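Local coordinates for protein mitogen (Streptococcus dysgalactiae, PDB 2J4X) that probably acts as a bacterial superantigen toxin of the staphylococcal/streptococcal family, a T-cell mitogen that binds a zinc ion, at residues Val135-Ile140 with Thr176-Asp181; Arg143-Leu148 with Lys155-Asn160. All coordinates share one frame; numbering follows the deposited sequence.

Interaction 1. Residues Val135-Ile140 with Thr176-Asp181; sequences VTFQEI and TTKFTD
Lys178 lays the end of its side chain over one face of the Phe137 ring. Its CE sits 3.4 Å from Phe137 CD1, nearer the rim than the middle, and makes a CH-pi contact. The bend of the lysine chain at its last torsion (chi4 77°) then swings the ammonium inward, and NZ comes to lie 4.2 Å from the centroid of the Phe137 ring, only 6° off the ring normal, a nearly axial cation-pi contact. At the ring's edge, close to its plane, Thr180 OG1 stands 3.1 Å from Phe137 CZ; a side chain as short as threonine's lets the strand come up to the ring edge. Lys178 and Thr180, two apart on strand 177-181, both direct their side chains to the helix, whereas Phe179 between them faces away. Through these two residues the start of the helix is joined to the edge strand of the beta-grasp sheet.

Phe137 opens helix 137-150, and its ring reaches the strand because CG is anti to the backbone N (chi1 167°). Thr136, at the N-cap just before it, accepts a bond from Glu139 N to its OG1, 3.2 Å long; a short hydroxyl side chain is well suited to capping the first turn. Farther out, Phe137 also packs on Ile170 of strand 166-172 and Ile194 of strand 193-195.

The lysine's principal polar partner lies outside both segments: NZ forms a salt bridge with Glu192. The long aliphatic chain can thus cover a buried phenylalanine while its ammonium meets both pi electrons and that carboxylate, which probably favours the protonated form.

Interaction 2. Residues Arg143-Leu148 with Lys155-Asn160; sequences RLRKSL and KLYEHN
Leu148 and Leu156 bring together helix 137-150, the long helix of the beta-grasp domain, and the loop that follows it, which folds back through a type II beta turn from Lys155 to Glu158. The packing is tight here: Leu156 CD2 lies 3.5 Å from Leu148 CB, shorter than a usual carbon-carbon contact, and 3.7 Å from Leu148 CD1. Leu156 presents this methyl to the helix with CG anti to its own backbone N. Beside the pair, Leu156 N donates to Leu148 O. The N-H points almost straight at the oxygen, at 172°, yet the donor stands 42° out of the carbonyl plane and so is not on a lone pair; at 3.3 Å between Leu156 N and Leu148 O the bond is rather long. Leucine suits both places, since its branched apolar end packs closely where helix and loop meet; on the helix side Leu148 also packs against Met111 and Ile113 of strand 104-114.

The loose side is at Lys155, which opens the turn and barely touches the helix. Its side chain sets out away from the helix, and its length lets NZ reach Asn152 O while the charged end stays at the partly exposed edge.

Tyr157 instead turns inward, and Leu156 CG lies over the centre of its ring, 3.4 Å above the plane. Its hydroxyl, bound to Leu182 O, is the far end of a rigid spacer that carries a polar group into the interior. The extended Arg145 chain crosses Tyr157 obliquely, with NH1 hydrogen-bonded to Thr184 O and NE in a salt bridge with Asp141. Guanidinium and phenol planes are 35° apart, and Arg145 NH1 comes to 3.0 Å from Tyr157 OH.

How the interactions relate
Both contacts belong to the beta-grasp domain and share helix 137-150: interaction 1 uses its first turn and interaction 2 its later turns, with centres about 16 Å apart. Along the chain interaction 2 is nested inside interaction 1, because residues 143-148 and 155-160 both fall between 135-140 and 176-181. Interaction 1 connects the start of the helix to edge strand 177-181, and interaction 2 connects the helix farther along to the loop leading to strand 166-172. The two meet where Arg145 NH2 approaches Asp181 O at 3.2 Å, a weak hydrogen bond. The sheet that ends in strand 177-181 also carries the zinc ligands, His171 on strand 166-172 and His201 and Asp203 on strand 199-206.

Interaction 1. Residues Val135-Ile140 with Thr176-Asp181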
# COMPACT_ATOMS: atom_id res chain seq x y z
N VAL A 135 2.98 0.15 10.21
CA VAL A 135 2.73 -0.47 8.92
C VAL A 135 3.02 0.59 7.86
O VAL A 135 2.76 1.78 8.06
CB VAL A 135 1.23 -0.99 8.75
CG1 VAL A 135 0.81 -1.81 9.97
CG2 VAL A 135 0.28 0.16 8.49
N THR A 136 3.59 0.17 6.73
CA THR A 136 3.88 1.13 5.68
C THR A 136 2.57 1.70 5.14
O THR A 136 1.53 1.03 5.20
CB THR A 136 4.62 0.47 4.48
OG1 THR A 136 3.89 -0.70 4.04
CG2 THR A 136 6.02 0.10 4.87
N PHE A 137 2.62 2.93 4.64
CA PHE A 137 1.46 3.55 4.02
C PHE A 137 1.14 2.73 2.74
O PHE A 137 -0.03 2.56 2.39
CB PHE A 137 1.78 5.00 3.64
CG PHE A 137 0.76 5.63 2.72
CD1 PHE A 137 -0.50 5.98 3.20
CD2 PHE A 137 1.04 5.81 1.36
CE1 PHE A 137 -1.45 6.50 2.34
CE2 PHE A 137 0.07 6.33 0.50
CZ PHE A 137 -1.16 6.67 0.99
N GLN A 138 2.17 2.23 2.06
CA GLN A 138 1.97 1.44 0.86
C GLN A 138 1.05 0.25 1.12
O GLN A 138 0.18 -0.05 0.29
CB GLN A 138 3.29 0.91 0.31
CG GLN A 138 3.04 -0.06 -0.84
CD GLN A 138 4.29 -0.59 -1.50
OE1 GLN A 138 4.23 -1.27 -2.52
NE2 GLN A 138 5.45 -0.26 -0.92
N GLU A 139 1.24 -0.42 2.27
CA GLU A 139 0.42 -1.57 2.64
C GLU A 139 -1.05 -1.17 2.82
O GLU A 139 -1.94 -1.84 2.28
CB GLU A 139 0.90 -2.21 3.94
CG GLU A 139 -0.02 -3.38 4.36
CD GLU A 139 0.36 -4.05 5.66
OE1 GLU A 139 1.55 -4.05 6.03
OE2 GLU A 139 -0.54 -4.60 6.31
N ILE A 140 -1.31 -0.12 3.60
CA ILE A 140 -2.67 0.38 3.80
C ILE A 140 -3.29 0.76 2.45
O ILE A 140 -4.40 0.33 2.13
CB ILE A 140 -2.69 1.65 4.67
CG1 ILE A 140 -2.11 1.35 6.05
CG2 ILE A 140 -4.10 2.20 4.76
CD1 ILE A 140 -2.03 2.57 6.96
N THR A 176 -6.48 14.92 12.74
CA THR A 176 -5.79 15.26 11.50
C THR A 176 -6.04 14.13 10.50
O THR A 176 -6.36 13.01 10.90
CB THR A 176 -4.29 15.42 11.71
OG1 THR A 176 -3.76 14.21 12.25
CG2 THR A 176 -4.01 16.54 12.69
N THR A 177 -5.89 14.42 9.21
CA THR A 177 -6.13 13.43 8.15
C THR A 177 -5.00 13.38 7.14
O THR A 177 -4.33 14.39 6.92
CB THR A 177 -7.40 13.78 7.33
OG1 THR A 177 -8.54 13.80 8.19
CG2 THR A 177 -7.63 12.76 6.23
N LYS A 178 -4.80 12.22 6.53
CA LYS A 178 -3.81 12.10 5.45
C LYS A 178 -4.63 11.64 4.26
O LYS A 178 -5.15 10.53 4.25
CB LYS A 178 -2.73 11.08 5.75
CG LYS A 178 -1.73 10.95 4.61
CD LYS A 178 -0.68 9.91 4.93
CE LYS A 178 -0.10 9.27 3.69
NZ LYS A 178 0.89 10.10 2.94
N PHE A 179 -4.75 12.51 3.26
CA PHE A 179 -5.54 12.24 2.07
C PHE A 179 -4.71 11.73 0.88
O PHE A 179 -3.56 12.16 0.67
CB PHE A 179 -6.29 13.51 1.65
CG PHE A 179 -7.43 13.88 2.56
CD1 PHE A 179 -7.49 15.15 3.14
CD2 PHE A 179 -8.48 12.99 2.80
CE1 PHE A 179 -8.56 15.53 3.94
CE2 PHE A 179 -9.56 13.35 3.60
CZ PHE A 179 -9.60 14.63 4.17
N THR A 180 -5.31 10.83 0.09
CA THR A 180 -4.63 10.26 -1.07
C THR A 180 -5.59 10.15 -2.24
O THR A 180 -6.72 9.71 -2.08
CB THR A 180 -4.05 8.87 -0.75
OG1 THR A 180 -3.11 8.99 0.33
CG2 THR A 180 -3.34 8.28 -1.96
N ASP A 181 -5.13 10.54 -3.42
CA ASP A 181 -5.95 10.48 -4.63
C ASP A 181 -5.97 9.03 -5.08
O ASP A 181 -4.92 8.46 -5.33
CB ASP A 181 -5.34 11.36 -5.72
CG ASP A 181 -6.28 11.61 -6.86
OD1 ASP A 181 -7.14 10.77 -7.12
OD2 ASP A 181 -6.14 12.65 -7.52

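Interaction 2. Residues Arg143-Leu148 with Lys155-Asn160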
# COMPACT_ATOMS: atom_id res chain seq x y z
N ARG A 143 -3.94 -2.42 0.17
CA ARG A 143 -5.01 -3.27 0.66
C ARG A 143 -6.37 -2.53 0.55
O ARG A 143 -7.42 -3.14 0.24
CB ARG A 143 -4.72 -3.68 2.11
CG ARG A 143 -3.48 -4.54 2.28
CD ARG A 143 -3.23 -4.88 3.74
NE ARG A 143 -4.31 -5.67 4.33
CZ ARG A 143 -4.40 -5.98 5.62
NH1 ARG A 143 -3.46 -5.58 6.45
NH2 ARG A 143 -5.41 -6.70 6.08
N LEU A 144 -6.36 -1.22 0.79
CA LEU A 144 -7.60 -0.44 0.72
C LEU A 144 -8.10 -0.42 -0.71
O LEU A 144 -9.30 -0.57 -0.95
CB LEU A 144 -7.39 1.00 1.22
CG LEU A 144 -8.64 1.89 1.23
CD1 LEU A 144 -8.59 2.86 2.39
CD2 LEU A 144 -8.77 2.61 -0.09
N ARG A 145 -7.19 -0.23 -1.66
CA ARG A 145 -7.59 -0.19 -3.07
C ARG A 145 -8.09 -1.56 -3.54
O ARG A 145 -9.11 -1.63 -4.20
CB ARG A 145 -6.42 0.27 -3.96
CG ARG A 145 -6.08 1.73 -3.79
CD ARG A 145 -4.85 2.12 -4.57
NE ARG A 145 -4.35 3.43 -4.16
CZ ARG A 145 -4.18 4.47 -4.97
NH1 ARG A 145 -4.46 4.38 -6.26
NH2 ARG A 145 -3.70 5.59 -4.49
N LYS A 146 -7.38 -2.63 -3.17
CA LYS A 146 -7.76 -3.99 -3.55
C LYS A 146 -9.14 -4.37 -2.99
O LYS A 146 -9.94 -5.02 -3.65
CB LYS A 146 -6.70 -4.99 -3.09
CG LYS A 146 -5.50 -5.07 -4.02
CD LYS A 146 -4.43 -6.02 -3.45
CE LYS A 146 -3.21 -6.20 -4.37
NZ LYS A 146 -3.50 -7.09 -5.51
N SER A 147 -9.42 -3.93 -1.77
CA SER A 147 -10.71 -4.19 -1.15
C SER A 147 -11.82 -3.46 -1.95
O SER A 147 -12.92 -3.98 -2.16
CB SER A 147 -10.67 -3.71 0.31
OG SER A 147 -11.96 -3.65 0.88
N LEU A 148 -11.53 -2.24 -2.41
CA LEU A 148 -12.48 -1.47 -3.20
C LEU A 148 -12.61 -2.05 -4.61
O LEU A 148 -13.66 -1.96 -5.23
CB LEU A 148 -12.03 -0.00 -3.27
CG LEU A 148 -12.16 0.88 -2.03
CD1 LEU A 148 -11.42 2.18 -2.25
CD2 LEU A 148 -13.62 1.14 -1.72
N LYS A 155 -16.44 -1.84 -7.67
CA LYS A 155 -15.61 -2.28 -8.81
C LYS A 155 -14.61 -1.17 -9.20
O LYS A 155 -14.60 -0.70 -10.34
CB LYS A 155 -16.47 -2.60 -10.05
CG LYS A 155 -17.45 -3.75 -9.89
CD LYS A 155 -18.26 -3.92 -11.17
CE LYS A 155 -19.38 -4.98 -11.02
NZ LYS A 155 -20.67 -4.45 -10.43
N LEU A 156 -13.79 -0.76 -8.25
CA LEU A 156 -12.81 0.29 -8.50
C LEU A 156 -11.92 -0.09 -9.68
O LEU A 156 -11.48 -1.24 -9.79
CB LEU A 156 -11.97 0.53 -7.24
CG LEU A 156 -10.97 1.69 -7.16
CD1 LEU A 156 -11.69 3.01 -7.44
CD2 LEU A 156 -10.31 1.71 -5.79
N TYR A 157 -11.70 0.88 -10.58
CA TYR A 157 -10.84 0.75 -11.78
C TYR A 157 -11.39 -0.09 -12.92
O TYR A 157 -10.72 -0.31 -13.94
CB TYR A 157 -9.41 0.28 -11.40
CG TYR A 157 -8.75 1.10 -10.29
CD1 TYR A 157 -8.94 2.49 -10.19
CD2 TYR A 157 -7.97 0.47 -9.30
CE1 TYR A 157 -8.38 3.23 -9.12
CE2 TYR A 157 -7.41 1.21 -8.24
CZ TYR A 157 -7.62 2.57 -8.16
OH TYR A 157 -7.10 3.26 -7.09
N GLU A 158 -12.62 -0.57 -12.76
CA GLU A 158 -13.26 -1.34 -13.82
C GLU A 158 -13.83 -0.33 -14.83
O GLU A 158 -14.24 0.77 -14.45
CB GLU A 158 -14.38 -2.25 -13.28
CG GLU A 158 -13.89 -3.56 -12.68
CD GLU A 158 -12.93 -4.31 -13.61
OE1 GLU A 158 -11.99 -4.95 -13.09
OE2 GLU A 158 -13.12 -4.27 -14.85
N HIS A 159 -13.85 -0.70 -16.10
CA HIS A 159 -14.37 0.16 -17.15
C HIS A 159 -15.77 0.65 -16.77
O HIS A 159 -16.14 1.81 -16.95
CB HIS A 159 -14.45 -0.66 -18.43
CG HIS A 159 -14.88 0.11 -19.64
ND1 HIS A 159 -14.10 1.09 -20.22
CD2 HIS A 159 -16.02 0.05 -20.37
CE1 HIS A 159 -14.73 1.59 -21.26
NE2 HIS A 159 -15.90 0.98 -21.37
N ASN A 160 -16.54 -0.28 -16.20
CA ASN A 160 -17.92 -0.07 -15.77
C ASN A 160 -18.17 0.58 -14.39
O ASN A 160 -19.32 0.86 -14.05
CB ASN A 160 -18.65 -1.43 -15.81
CG ASN A 160 -17.82 -2.58 -15.18
OD1 ASN A 160 -16.82 -3.02 -15.75
ND2 ASN A 160 -18.25 -3.05 -14.01